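Local structure of lipase aflb (Neosartorya fumigata, 6IDY) at residues S21-D26 and E421-K426; P79-M84 and L416-E421; A145-P150 and V212-N217; Y314-E319 and P323-Q328; T348-K353 and N367-A372. The protein probably hydrolyses ester bonds of lipids, as a calcium-binding lipase of the alpha/beta-hydrolase fold. All blocks are in the same frame, centred on the assembly; numbering follows the deposited sequence.

Contact 1 of 5, residues S21-D26 and E421-K426; sequences SSAAND and EVLAYK
Lys426 and Asp26 reach toward each other from opposite directions, and their meeting carries the ionic part of this contact. The lysine chain runs extended beyond CG, bringing NZ to 3.1 Å from Asp26 OD2 in a salt bridge that is also a hydrogen bond. The ammonium does not lie flat with the carboxylate; it comes from above that plane, 45° out of it. On the acid side, CG stands anti to the backbone N (chi1 -169°), which carries the carboxylate across to the helix 414-424 side.

Water forms the second kind of link. One molecule donates to Asp26 OD2 at 2.7 Å and to Leu423 O at 2.8 Å, bridging the carboxylate to a carbonyl in the last turn of helix 414-424. That carbonyl also accepts from Lys428 NZ, while Asp26 OD1 is held by Ser28 OG.

Apolar packing is small and lies deeper. Ala23 CB sits 3.8 Å from Leu423 CB, with Leu423 CD1 alongside at a similar distance. Ala33 and Ala37 of helix 31-47 touch the same leucine, so three helices meet around it.

The contact thus joins the C-terminal ends of helices 16-24 and 414-424 through a buried methyl-to-leucine touch edged by polar links. With a cation and a water both on OD2, the carboxylate is probably stabilised in its ionised form.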
# COMPACT_ATOMS: atom_id res chain seq x y z
N SER A 21 15.49 17.04 -7.68
CA SER A 21 16.35 18.00 -8.40
C SER A 21 17.38 17.24 -9.25
O SER A 21 17.64 17.64 -10.39
CB SER A 21 17.07 18.94 -7.43
OG SER A 21 16.12 19.67 -6.67
N SER A 22 17.92 16.14 -8.70
CA SER A 22 18.88 15.26 -9.38
C SER A 22 18.19 14.59 -10.57
O SER A 22 18.77 14.53 -11.65
CB SER A 22 19.41 14.19 -8.43
OG SER A 22 20.10 14.79 -7.34
N ALA A 23 16.93 14.10 -10.37
CA ALA A 23 16.12 13.45 -11.40
C ALA A 23 15.79 14.41 -12.56
O ALA A 23 15.80 13.99 -13.71
CB ALA A 23 14.84 12.89 -10.79
N ALA A 24 15.54 15.69 -12.24
CA ALA A 24 15.27 16.75 -13.21
C ALA A 24 16.49 16.98 -14.11
O ALA A 24 16.33 17.35 -15.28
CB ALA A 24 14.91 18.05 -12.50
N ASN A 25 17.70 16.74 -13.57
CA ASN A 25 18.97 16.89 -14.27
C ASN A 25 19.55 15.54 -14.70
O ASN A 25 20.72 15.45 -15.09
CB ASN A 25 19.96 17.67 -13.40
CG ASN A 25 19.52 19.08 -13.12
OD1 ASN A 25 19.17 19.84 -14.03
ND2 ASN A 25 19.54 19.46 -11.85
N ASP A 26 18.71 14.50 -14.67
CA ASP A 26 19.10 13.15 -15.04
C ASP A 26 18.65 12.86 -16.47
O ASP A 26 17.46 12.74 -16.75
CB ASP A 26 18.53 12.12 -14.03
CG ASP A 26 19.07 10.71 -14.16
OD1 ASP A 26 19.83 10.44 -15.11
OD2 ASP A 26 18.71 9.87 -13.30
N GLU A 421 11.17 8.09 -5.37
CA GLU A 421 11.68 6.71 -5.31
C GLU A 421 11.77 6.06 -6.71
O GLU A 421 12.78 5.43 -7.02
CB GLU A 421 10.84 5.85 -4.35
CG GLU A 421 11.10 6.12 -2.88
CD GLU A 421 12.46 5.71 -2.34
OE1 GLU A 421 13.01 4.69 -2.82
OE2 GLU A 421 12.98 6.41 -1.45
N VAL A 422 10.72 6.22 -7.54
CA VAL A 422 10.70 5.66 -8.90
C VAL A 422 11.83 6.26 -9.75
O VAL A 422 12.61 5.51 -10.36
CB VAL A 422 9.30 5.80 -9.59
CG1 VAL A 422 9.38 5.48 -11.08
CG2 VAL A 422 8.27 4.90 -8.93
N LEU A 423 11.97 7.59 -9.72
CA LEU A 423 12.98 8.30 -10.50
C LEU A 423 14.41 8.00 -10.05
O LEU A 423 15.28 7.85 -10.91
CB LEU A 423 12.70 9.81 -10.55
CG LEU A 423 11.33 10.24 -11.16
CD1 LEU A 423 11.25 11.75 -11.31
CD2 LEU A 423 11.07 9.58 -12.51
N ALA A 424 14.64 7.85 -8.74
CA ALA A 424 15.97 7.54 -8.21
C ALA A 424 16.36 6.06 -8.35
O ALA A 424 17.53 5.73 -8.18
CB ALA A 424 16.06 7.96 -6.75
N TYR A 425 15.38 5.17 -8.62
CA TYR A 425 15.66 3.74 -8.74
C TYR A 425 16.60 3.45 -9.90
O TYR A 425 16.32 3.82 -11.04
CB TYR A 425 14.38 2.91 -8.87
CG TYR A 425 14.62 1.42 -8.78
CD1 TYR A 425 14.98 0.68 -9.92
CD2 TYR A 425 14.49 0.73 -7.58
CE1 TYR A 425 15.21 -0.69 -9.84
CE2 TYR A 425 14.69 -0.64 -7.50
CZ TYR A 425 15.05 -1.35 -8.64
OH TYR A 425 15.26 -2.71 -8.57
N LYS A 426 17.72 2.80 -9.59
CA LYS A 426 18.76 2.43 -10.55
C LYS A 426 19.34 1.06 -10.17
O LYS A 426 19.52 0.80 -8.98
CB LYS A 426 19.88 3.50 -10.60
CG LYS A 426 19.43 4.83 -11.19
CD LYS A 426 20.46 5.94 -11.05
CE LYS A 426 19.85 7.26 -11.47
NZ LYS A 426 20.89 8.29 -11.79
O HOH W 1 17.00 10.07 -11.17

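Contact 2 of 5, residues P79-M84 and L416-E421; sequences PDFLKM and LIALAE
Phe81 drives its ring end-on into helix 414-424, where CZ comes 3.7 Å from Leu419 N, a backbone atom lying at the ring edge and in its plane. Ala418 CB approaches the same end of the ring obliquely, 4.0 Å from CZ. Leu419 uses one branch for two neighbours: its CD1 touches Phe81 CE2 at 3.9 Å and Leu82 CD2 at 3.8 Å. The two leucine side chains run at about a right angle to one another.

Torsions explain the aim of the ring. Swung away from its own amide nitrogen (chi1 169°), Phe81 extends from the first turn of helix 81-90 straight toward its target. That turn is fixed by Asp80, the N-cap residue, whose OD1 accepts from Lys83 N at 3.0 Å. Farther out, Trp275 meets the Phe81 ring edge-to-face, Leu415 touches it from the preceding turn of helix 414-424, and Ile36 of helix 31-47 packs on both Leu82 and Leu419.

Apart from the ring edge set against the backbone N of Leu419, apolar side chains make the contact, with the polar capping bond kept to the rear. Helix 81-90 is therefore joined to helix 414-424 by shape and burial, rather than by directional bonds.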
# COMPACT_ATOMS: atom_id res chain seq x y z
N PRO A 79 -7.11 11.07 -13.65
CA PRO A 79 -5.75 11.24 -14.21
C PRO A 79 -4.92 9.96 -14.08
O PRO A 79 -5.40 8.97 -13.51
CB PRO A 79 -5.17 12.35 -13.34
CG PRO A 79 -5.81 12.11 -11.99
CD PRO A 79 -7.22 11.69 -12.31
N ASP A 80 -3.68 9.97 -14.57
CA ASP A 80 -2.77 8.85 -14.36
C ASP A 80 -1.85 9.25 -13.19
O ASP A 80 -2.05 10.33 -12.62
CB ASP A 80 -2.00 8.46 -15.64
CG ASP A 80 -1.10 9.52 -16.27
OD1 ASP A 80 -0.98 10.63 -15.69
OD2 ASP A 80 -0.51 9.23 -17.33
N PHE A 81 -0.86 8.41 -12.83
CA PHE A 81 0.05 8.69 -11.72
C PHE A 81 0.79 10.02 -11.86
O PHE A 81 0.79 10.81 -10.91
CB PHE A 81 1.05 7.53 -11.50
CG PHE A 81 2.19 7.84 -10.54
CD1 PHE A 81 1.94 8.03 -9.19
CD2 PHE A 81 3.50 7.90 -11.00
CE1 PHE A 81 3.00 8.29 -8.30
CE2 PHE A 81 4.55 8.16 -10.11
CZ PHE A 81 4.29 8.36 -8.78
N LEU A 82 1.42 10.27 -13.03
CA LEU A 82 2.19 11.48 -13.28
C LEU A 82 1.34 12.76 -13.23
O LEU A 82 1.76 13.74 -12.62
CB LEU A 82 3.00 11.39 -14.60
CG LEU A 82 4.08 10.29 -14.69
CD1 LEU A 82 4.69 10.23 -16.09
CD2 LEU A 82 5.20 10.49 -13.67
N LYS A 83 0.12 12.73 -13.83
CA LYS A 83 -0.78 13.88 -13.80
C LYS A 83 -1.25 14.16 -12.39
O LYS A 83 -1.19 15.31 -11.95
CB LYS A 83 -1.98 13.72 -14.76
CG LYS A 83 -2.83 14.99 -14.84
CD LYS A 83 -4.00 14.86 -15.81
CE LYS A 83 -4.88 16.09 -15.76
NZ LYS A 83 -6.05 15.97 -16.67
N MET A 84 -1.67 13.11 -11.66
CA MET A 84 -2.11 13.23 -10.26
C MET A 84 -1.01 13.88 -9.41
O MET A 84 -1.29 14.87 -8.73
CB MET A 84 -2.52 11.85 -9.70
CG MET A 84 -3.19 11.93 -8.34
SD MET A 84 -4.83 12.65 -8.39
CE MET A 84 -5.02 13.19 -6.72
N LEU A 416 4.35 12.16 -3.95
CA LEU A 416 5.60 12.91 -4.13
C LEU A 416 6.80 12.04 -3.77
O LEU A 416 7.81 12.08 -4.46
CB LEU A 416 5.58 14.21 -3.30
CG LEU A 416 4.38 15.14 -3.52
CD1 LEU A 416 4.35 16.24 -2.48
CD2 LEU A 416 4.38 15.76 -4.93
N ILE A 417 6.67 11.22 -2.72
CA ILE A 417 7.71 10.28 -2.31
C ILE A 417 7.79 9.16 -3.36
O ILE A 417 8.89 8.82 -3.81
CB ILE A 417 7.46 9.74 -0.88
CG1 ILE A 417 7.65 10.86 0.16
CG2 ILE A 417 8.38 8.54 -0.58
CD1 ILE A 417 7.13 10.52 1.55
N ALA A 418 6.62 8.62 -3.77
CA ALA A 418 6.54 7.56 -4.78
C ALA A 418 7.26 7.97 -6.07
O ALA A 418 8.03 7.17 -6.60
CB ALA A 418 5.09 7.18 -5.05
N LEU A 419 7.09 9.24 -6.51
CA LEU A 419 7.76 9.74 -7.71
C LEU A 419 9.27 9.80 -7.52
O LEU A 419 10.00 9.33 -8.39
CB LEU A 419 7.22 11.11 -8.17
CG LEU A 419 7.82 11.64 -9.48
CD1 LEU A 419 7.47 10.74 -10.66
CD2 LEU A 419 7.41 13.06 -9.74
N ALA A 420 9.73 10.37 -6.39
CA ALA A 420 11.15 10.47 -6.05
C ALA A 420 11.80 9.09 -6.03
O ALA A 420 12.85 8.91 -6.66
CB ALA A 420 11.31 11.14 -4.69
N GLU A 421 11.17 8.09 -5.37
CA GLU A 421 11.68 6.71 -5.31
C GLU A 421 11.77 6.06 -6.71
O GLU A 421 12.78 5.43 -7.02
CB GLU A 421 10.84 5.85 -4.35
CG GLU A 421 11.10 6.12 -2.88
CD GLU A 421 12.46 5.71 -2.34
OE1 GLU A 421 13.01 4.69 -2.82
OE2 GLU A 421 12.98 6.41 -1.45

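Contact 3 of 5, residues A145-P150 and V212-N217; sequences AAIHIP and VAYAIN
The hydroxyl of Tyr214 is hydrogen-bonded to Glu140 OE2, so the polar end of this buried side chain is satisfied outside the two segments, while the edge of its ring receives Ile147. Ile125 and Tyr136 also pack on the tyrosine side chain.

Ile147 does the reaching, chiefly with the end of its longer branch. CG1 lies beside the backbone N (chi1 -46°) and CD1 extends onward, ending 3.8 Å from Ala215 CA. The methyl of Ala215 lies alongside, its CB 4.1 Å from Ile147 CD1 and equally far from CG1. The same CD1 comes to the edge of the Tyr214 ring, near its plane, at 4.2 Å from CD2, so one methyl touches both the ring edge and the small residue next to it on the helix. Backbone bonds from Ile216 N to Val212 O and from Asn217 N to Ala213 O keep that helical turn regular.

Tyr218, one turn further along the helix, and Leu195 of the neighbouring strand also touch Ile147.

In the fold, the short strand 147-148 pairs antiparallel with strand 190-195 at the margin of the mixed central sheet. Helix 205-223 follows strand 190-195 in the chain and packs on the sheet, in the manner of alpha/beta hydrolases. The small side chain of Ala215 is consistent with the close approach of strand and helix, their CA atoms 6.7 Å apart at Ile147 and Ala215. Burial of hydrocarbon, with the tyrosine's polar end satisfied away from it, holds this join together.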
# COMPACT_ATOMS: atom_id res chain seq x y z
N ALA A 145 15.10 -7.05 10.16
CA ALA A 145 15.40 -5.61 10.29
C ALA A 145 14.42 -4.70 9.54
O ALA A 145 14.34 -3.51 9.85
CB ALA A 145 16.84 -5.33 9.86
N ALA A 146 13.64 -5.26 8.58
CA ALA A 146 12.63 -4.53 7.81
C ALA A 146 11.39 -4.23 8.67
O ALA A 146 10.61 -3.33 8.33
CB ALA A 146 12.24 -5.32 6.58
N ILE A 147 11.21 -4.97 9.78
CA ILE A 147 10.05 -4.84 10.65
C ILE A 147 10.24 -3.72 11.67
O ILE A 147 11.14 -3.78 12.49
CB ILE A 147 9.66 -6.18 11.34
CG1 ILE A 147 9.65 -7.36 10.33
CG2 ILE A 147 8.32 -6.04 12.07
CD1 ILE A 147 9.75 -8.76 10.96
N HIS A 148 9.35 -2.73 11.63
CA HIS A 148 9.38 -1.66 12.61
C HIS A 148 8.36 -2.01 13.69
O HIS A 148 7.16 -1.98 13.44
CB HIS A 148 9.09 -0.28 12.00
CG HIS A 148 9.23 0.83 13.00
ND1 HIS A 148 10.45 1.45 13.21
CD2 HIS A 148 8.32 1.34 13.86
CE1 HIS A 148 10.23 2.35 14.16
NE2 HIS A 148 8.97 2.32 14.58
N ILE A 149 8.86 -2.40 14.87
CA ILE A 149 8.04 -2.75 16.02
C ILE A 149 8.03 -1.54 16.97
O ILE A 149 9.05 -1.24 17.58
CB ILE A 149 8.51 -4.06 16.72
CG1 ILE A 149 8.48 -5.26 15.75
CG2 ILE A 149 7.67 -4.33 17.98
CD1 ILE A 149 9.17 -6.54 16.25
N PRO A 150 6.89 -0.81 17.08
CA PRO A 150 6.85 0.34 17.99
C PRO A 150 7.08 -0.09 19.44
O PRO A 150 6.70 -1.20 19.82
CB PRO A 150 5.44 0.91 17.78
CG PRO A 150 5.03 0.40 16.41
CD PRO A 150 5.59 -0.99 16.40
N VAL A 212 7.15 -10.06 3.78
CA VAL A 212 5.79 -10.26 4.30
C VAL A 212 5.70 -11.64 4.97
O VAL A 212 5.23 -11.72 6.10
CB VAL A 212 4.68 -10.05 3.24
CG1 VAL A 212 3.29 -10.30 3.84
CG2 VAL A 212 4.74 -8.65 2.64
N ALA A 213 6.15 -12.70 4.26
CA ALA A 213 6.14 -14.08 4.78
C ALA A 213 6.92 -14.17 6.09
O ALA A 213 6.40 -14.72 7.06
CB ALA A 213 6.73 -15.04 3.76
N TYR A 214 8.13 -13.57 6.13
CA TYR A 214 8.91 -13.58 7.37
C TYR A 214 8.23 -12.76 8.46
O TYR A 214 8.17 -13.25 9.59
CB TYR A 214 10.38 -13.16 7.16
CG TYR A 214 11.20 -13.34 8.42
CD1 TYR A 214 11.75 -14.58 8.74
CD2 TYR A 214 11.42 -12.29 9.30
CE1 TYR A 214 12.50 -14.77 9.90
CE2 TYR A 214 12.15 -12.46 10.47
CZ TYR A 214 12.69 -13.70 10.76
OH TYR A 214 13.42 -13.87 11.92
N ALA A 215 7.72 -11.55 8.14
CA ALA A 215 7.04 -10.68 9.11
C ALA A 215 5.85 -11.40 9.74
O ALA A 215 5.68 -11.34 10.95
CB ALA A 215 6.59 -9.38 8.46
N ILE A 216 5.07 -12.13 8.92
CA ILE A 216 3.93 -12.90 9.43
C ILE A 216 4.38 -13.92 10.48
O ILE A 216 3.91 -13.87 11.61
CB ILE A 216 3.10 -13.55 8.29
CG1 ILE A 216 2.34 -12.47 7.46
CG2 ILE A 216 2.12 -14.57 8.87
CD1 ILE A 216 1.77 -12.99 6.08
N ASN A 217 5.31 -14.82 10.10
CA ASN A 217 5.81 -15.86 10.99
C ASN A 217 6.59 -15.32 12.19
O ASN A 217 6.48 -15.89 13.28
CB ASN A 217 6.62 -16.90 10.21
CG ASN A 217 5.74 -17.79 9.37
OD1 ASN A 217 4.54 -17.97 9.63
ND2 ASN A 217 6.32 -18.40 8.35

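Contact 4 of 5, residues Y314-E319 and P323-Q328; sequences YSTFDE and PMSGSQ
Met324 is packed against Tyr314, Ser315 and Asp318, and here the contact is tight. Its CB lies 3.2 Å from Ser315 O. Bends at chi2 and chi3 fold the thioether back, placing CE 3.8 Å from Tyr314 CB and 3.6 Å from Asp318 OD2. The sulfur makes an oblique Met-aromatic contact, SD standing 5.0 Å from the Tyr314 ring centroid and 49° off its normal. Meanwhile the carbonyl of Met324 meets the ring at its edge, in plane, O to CD2 at 3.2 Å. Tyr314 CG lies between backbone N and carbonyl carbon (chi1 56°), which brings the ring edge to the Met324 carbonyl.

Beyond Tyr314, which ends strand 310-314 of the central sheet, both segments lie in the loop that follows. An ST turn, with Phe317 N donating to Ser315 OG at 3.2 Å, lies within a type I turn from Ser315 to Asp318. Asp318 OD2 bonds to His361 ND1, consistent with the acid-histidine pair of an alpha/beta-hydrolase triad, in which the acid commonly follows a strand in this way. Its OD1 accepts from the backbone N atoms of Ile320 and Val321, so both carboxylate oxygens are engaged.

Toward the rim the packing thins. Thr316 OG1 rests 3.4 Å from Ser325 CB, while its hydrogen bond goes to His345 NE2. From Gly326 to Gln328 the chain leaves the opposing segment and becomes exposed to solvent.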
# COMPACT_ATOMS: atom_id res chain seq x y z
N TYR A 314 -11.74 -1.11 -2.62
CA TYR A 314 -11.24 -0.40 -3.80
C TYR A 314 -12.22 0.60 -4.37
O TYR A 314 -13.42 0.51 -4.10
CB TYR A 314 -10.82 -1.43 -4.88
CG TYR A 314 -11.93 -2.38 -5.27
CD1 TYR A 314 -12.27 -3.47 -4.45
CD2 TYR A 314 -12.60 -2.24 -6.47
CE1 TYR A 314 -13.27 -4.37 -4.82
CE2 TYR A 314 -13.60 -3.13 -6.86
CZ TYR A 314 -13.93 -4.19 -6.02
OH TYR A 314 -14.94 -5.05 -6.39
N SER A 315 -11.71 1.52 -5.21
CA SER A 315 -12.47 2.62 -5.78
C SER A 315 -12.36 2.74 -7.30
O SER A 315 -11.29 2.54 -7.86
CB SER A 315 -11.99 3.92 -5.13
OG SER A 315 -12.59 5.09 -5.67
N THR A 316 -13.46 3.18 -7.94
CA THR A 316 -13.54 3.47 -9.38
C THR A 316 -12.52 4.58 -9.74
O THR A 316 -11.91 4.54 -10.81
CB THR A 316 -14.98 3.92 -9.74
OG1 THR A 316 -15.84 2.80 -9.63
CG2 THR A 316 -15.10 4.52 -11.16
N PHE A 317 -12.33 5.54 -8.82
CA PHE A 317 -11.47 6.71 -9.03
C PHE A 317 -9.99 6.44 -8.76
O PHE A 317 -9.20 7.38 -8.63
CB PHE A 317 -12.01 7.91 -8.22
CG PHE A 317 -13.42 8.25 -8.67
CD1 PHE A 317 -13.64 8.89 -9.88
CD2 PHE A 317 -14.52 7.89 -7.90
CE1 PHE A 317 -14.94 9.16 -10.32
CE2 PHE A 317 -15.82 8.18 -8.32
CZ PHE A 317 -16.02 8.81 -9.53
N ASP A 318 -9.60 5.16 -8.78
CA ASP A 318 -8.20 4.74 -8.64
C ASP A 318 -7.45 5.20 -9.91
O ASP A 318 -7.79 4.76 -11.01
CB ASP A 318 -8.13 3.20 -8.49
CG ASP A 318 -6.79 2.69 -8.02
OD1 ASP A 318 -5.76 3.09 -8.61
OD2 ASP A 318 -6.77 1.87 -7.09
N GLU A 319 -6.48 6.10 -9.76
CA GLU A 319 -5.70 6.68 -10.86
C GLU A 319 -4.47 5.84 -11.26
O GLU A 319 -3.76 6.19 -12.20
CB GLU A 319 -5.31 8.14 -10.52
CG GLU A 319 -4.08 8.30 -9.63
CD GLU A 319 -4.19 8.02 -8.14
OE1 GLU A 319 -5.23 7.48 -7.69
OE2 GLU A 319 -3.23 8.35 -7.42
N PRO A 323 -8.84 -2.09 -14.54
CA PRO A 323 -10.14 -1.68 -13.98
C PRO A 323 -10.24 -1.89 -12.46
O PRO A 323 -9.68 -2.86 -11.92
CB PRO A 323 -11.14 -2.54 -14.77
CG PRO A 323 -10.39 -3.80 -15.01
CD PRO A 323 -8.95 -3.39 -15.23
N MET A 324 -10.89 -0.94 -11.77
CA MET A 324 -11.17 -0.99 -10.33
C MET A 324 -12.67 -0.82 -10.06
O MET A 324 -13.07 -0.29 -9.02
CB MET A 324 -10.29 -0.01 -9.53
CG MET A 324 -8.90 -0.52 -9.23
SD MET A 324 -8.83 -2.06 -8.28
CE MET A 324 -7.65 -1.60 -7.04
N SER A 325 -13.49 -1.28 -11.01
CA SER A 325 -14.96 -1.32 -10.97
C SER A 325 -15.39 -2.46 -11.88
O SER A 325 -14.57 -2.95 -12.68
CB SER A 325 -15.56 -0.00 -11.45
OG SER A 325 -15.49 0.14 -12.86
N GLY A 326 -16.64 -2.87 -11.79
CA GLY A 326 -17.15 -3.96 -12.62
C GLY A 326 -16.72 -5.34 -12.16
O GLY A 326 -16.01 -5.49 -11.16
N SER A 327 -17.14 -6.36 -12.91
CA SER A 327 -16.89 -7.76 -12.58
C SER A 327 -15.45 -8.20 -12.79
O SER A 327 -15.06 -9.23 -12.24
CB SER A 327 -17.85 -8.66 -13.34
OG SER A 327 -19.18 -8.32 -12.99
N GLN A 328 -14.65 -7.44 -13.57
CA GLN A 328 -13.24 -7.79 -13.84
C GLN A 328 -12.23 -7.00 -12.99
O GLN A 328 -11.03 -7.14 -13.21
CB GLN A 328 -12.90 -7.66 -15.36
CG GLN A 328 -14.02 -8.10 -16.34
CD GLN A 328 -14.52 -9.52 -16.11
OE1 GLN A 328 -13.77 -10.43 -15.74
NE2 GLN A 328 -15.80 -9.72 -16.36

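Contact 5 of 5, residues T348-K353 and N367-A372; sequences TICGGK and NPLAWA
Two flat groups, the Asn367 amide and the Trp371 indole, flank the turn from which Leu369 reaches across to Ile349 and Cys350. Asn367 OD1 accepts from Ala370 N at 3.1 Å, in the carbonyl plane and on a lone pair; a second, weak bond comes from Leu369 N. The amide's ND2 is taken by Ala355 O. The indole stacks with the Phe181 ring, and its NE1 bonds to Leu365 O.

Asn367 thereby acts as N-cap of helix 368-379, the helix that also supplies Ala377 to the calcium site. On its first turn, the Leu369 side chain is set by chi1 177° with chi2 69°, which brings CD1 and CD2 to Ile349 and Cys350. CD2 does most of the touching, 3.8 Å from Ile349 CG2 and likewise 3.8 Å from Cys350 SG. CD1 adds a second touch on Ile349 CG2 at 3.9 Å, the two side chains running at about a right angle.

Cys350 SG is bonded to Cys395, so the leucine packs against a disulfide that ties the end of helix 346-349 to helix 391-396. Val394 of the latter also covers Leu369. Past the cysteine, a type II turn with Gly352 at positive phi leads the chain out to Lys353.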
# COMPACT_ATOMS: atom_id res chain seq x y z
N THR A 348 -20.22 1.15 -5.14
CA THR A 348 -21.37 0.24 -5.13
C THR A 348 -22.03 0.32 -3.75
O THR A 348 -23.20 0.67 -3.66
CB THR A 348 -20.95 -1.21 -5.49
OG1 THR A 348 -20.52 -1.24 -6.85
CG2 THR A 348 -22.08 -2.21 -5.31
N ILE A 349 -21.27 -0.01 -2.68
CA ILE A 349 -21.74 -0.01 -1.29
C ILE A 349 -22.23 1.38 -0.85
O ILE A 349 -23.29 1.47 -0.23
CB ILE A 349 -20.68 -0.62 -0.33
CG1 ILE A 349 -20.34 -2.07 -0.74
CG2 ILE A 349 -21.14 -0.55 1.14
CD1 ILE A 349 -19.03 -2.56 -0.22
N CYS A 350 -21.47 2.44 -1.20
CA CYS A 350 -21.82 3.82 -0.85
C CYS A 350 -22.17 4.66 -2.09
O CYS A 350 -21.84 5.84 -2.14
CB CYS A 350 -20.72 4.47 -0.01
SG CYS A 350 -20.48 3.72 1.62
N GLY A 351 -22.84 4.04 -3.06
CA GLY A 351 -23.26 4.69 -4.30
C GLY A 351 -24.10 5.93 -4.07
O GLY A 351 -25.08 5.89 -3.32
N GLY A 352 -23.66 7.04 -4.67
CA GLY A 352 -24.31 8.35 -4.57
C GLY A 352 -24.28 8.96 -3.18
O GLY A 352 -25.12 9.81 -2.86
N LYS A 353 -23.32 8.53 -2.34
CA LYS A 353 -23.13 9.01 -0.97
C LYS A 353 -21.70 9.56 -0.79
O LYS A 353 -20.83 9.17 -1.57
CB LYS A 353 -23.42 7.87 0.04
CG LYS A 353 -24.83 7.28 0.00
CD LYS A 353 -25.85 8.11 0.78
CE LYS A 353 -27.20 7.45 0.87
NZ LYS A 353 -27.93 7.45 -0.43
N ASN A 367 -10.61 6.42 3.59
CA ASN A 367 -12.04 6.27 3.31
C ASN A 367 -12.81 5.73 4.55
O ASN A 367 -12.37 4.75 5.15
CB ASN A 367 -12.28 5.39 2.08
CG ASN A 367 -13.74 5.26 1.75
OD1 ASN A 367 -14.44 4.39 2.27
ND2 ASN A 367 -14.25 6.14 0.90
N PRO A 368 -13.96 6.35 4.94
CA PRO A 368 -14.67 5.88 6.14
C PRO A 368 -15.22 4.46 6.06
O PRO A 368 -15.22 3.76 7.08
CB PRO A 368 -15.78 6.92 6.34
CG PRO A 368 -15.92 7.58 5.03
CD PRO A 368 -14.61 7.54 4.36
N LEU A 369 -15.66 4.03 4.86
CA LEU A 369 -16.16 2.67 4.64
C LEU A 369 -15.00 1.67 4.75
O LEU A 369 -15.16 0.63 5.39
CB LEU A 369 -16.90 2.54 3.29
CG LEU A 369 -17.41 1.14 2.90
CD1 LEU A 369 -18.58 0.68 3.80
CD2 LEU A 369 -17.77 1.07 1.43
N ALA A 370 -13.81 2.02 4.20
CA ALA A 370 -12.61 1.18 4.29
C ALA A 370 -12.27 0.88 5.76
O ALA A 370 -12.04 -0.27 6.11
CB ALA A 370 -11.43 1.86 3.60
N TRP A 371 -12.30 1.92 6.61
CA TRP A 371 -12.06 1.84 8.06
C TRP A 371 -13.11 1.03 8.79
O TRP A 371 -12.75 0.17 9.59
CB TRP A 371 -11.97 3.25 8.66
CG TRP A 371 -10.60 3.84 8.50
CD1 TRP A 371 -10.02 4.26 7.33
CD2 TRP A 371 -9.62 3.99 9.52
NE1 TRP A 371 -8.74 4.69 7.58
CE2 TRP A 371 -8.47 4.55 8.92
CE3 TRP A 371 -9.59 3.71 10.91
CZ2 TRP A 371 -7.30 4.82 9.65
CZ3 TRP A 371 -8.44 4.01 11.63
CH2 TRP A 371 -7.31 4.54 11.00
N ALA A 372 -14.41 1.28 8.49
CA ALA A 372 -15.52 0.56 9.10
C ALA A 372 -15.46 -0.94 8.75
O ALA A 372 -15.73 -1.78 9.60
CB ALA A 372 -16.85 1.16 8.66

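Contacts 1 and 2 share helix 414-424 and Glu421, their centres 13 Å apart, and join that late helix to two early ones, 16-24 and 81-90. Contacts 3, 4 and 5 follow in series within the loop closed by contact 2, itself nested in that of contact 1, so N- and C-terminal parts of the chain meet on one side of the fold. Contact 3 lies at one margin of the central sheet; contacts 4 and 5, with centres 14 Å apart, follow its last strands on the opposite side of the chain's centre. Contact 2 touches contact 4 where Pro79 and Met84 pack on Glu319, linking the helical region to the loop of Asp318.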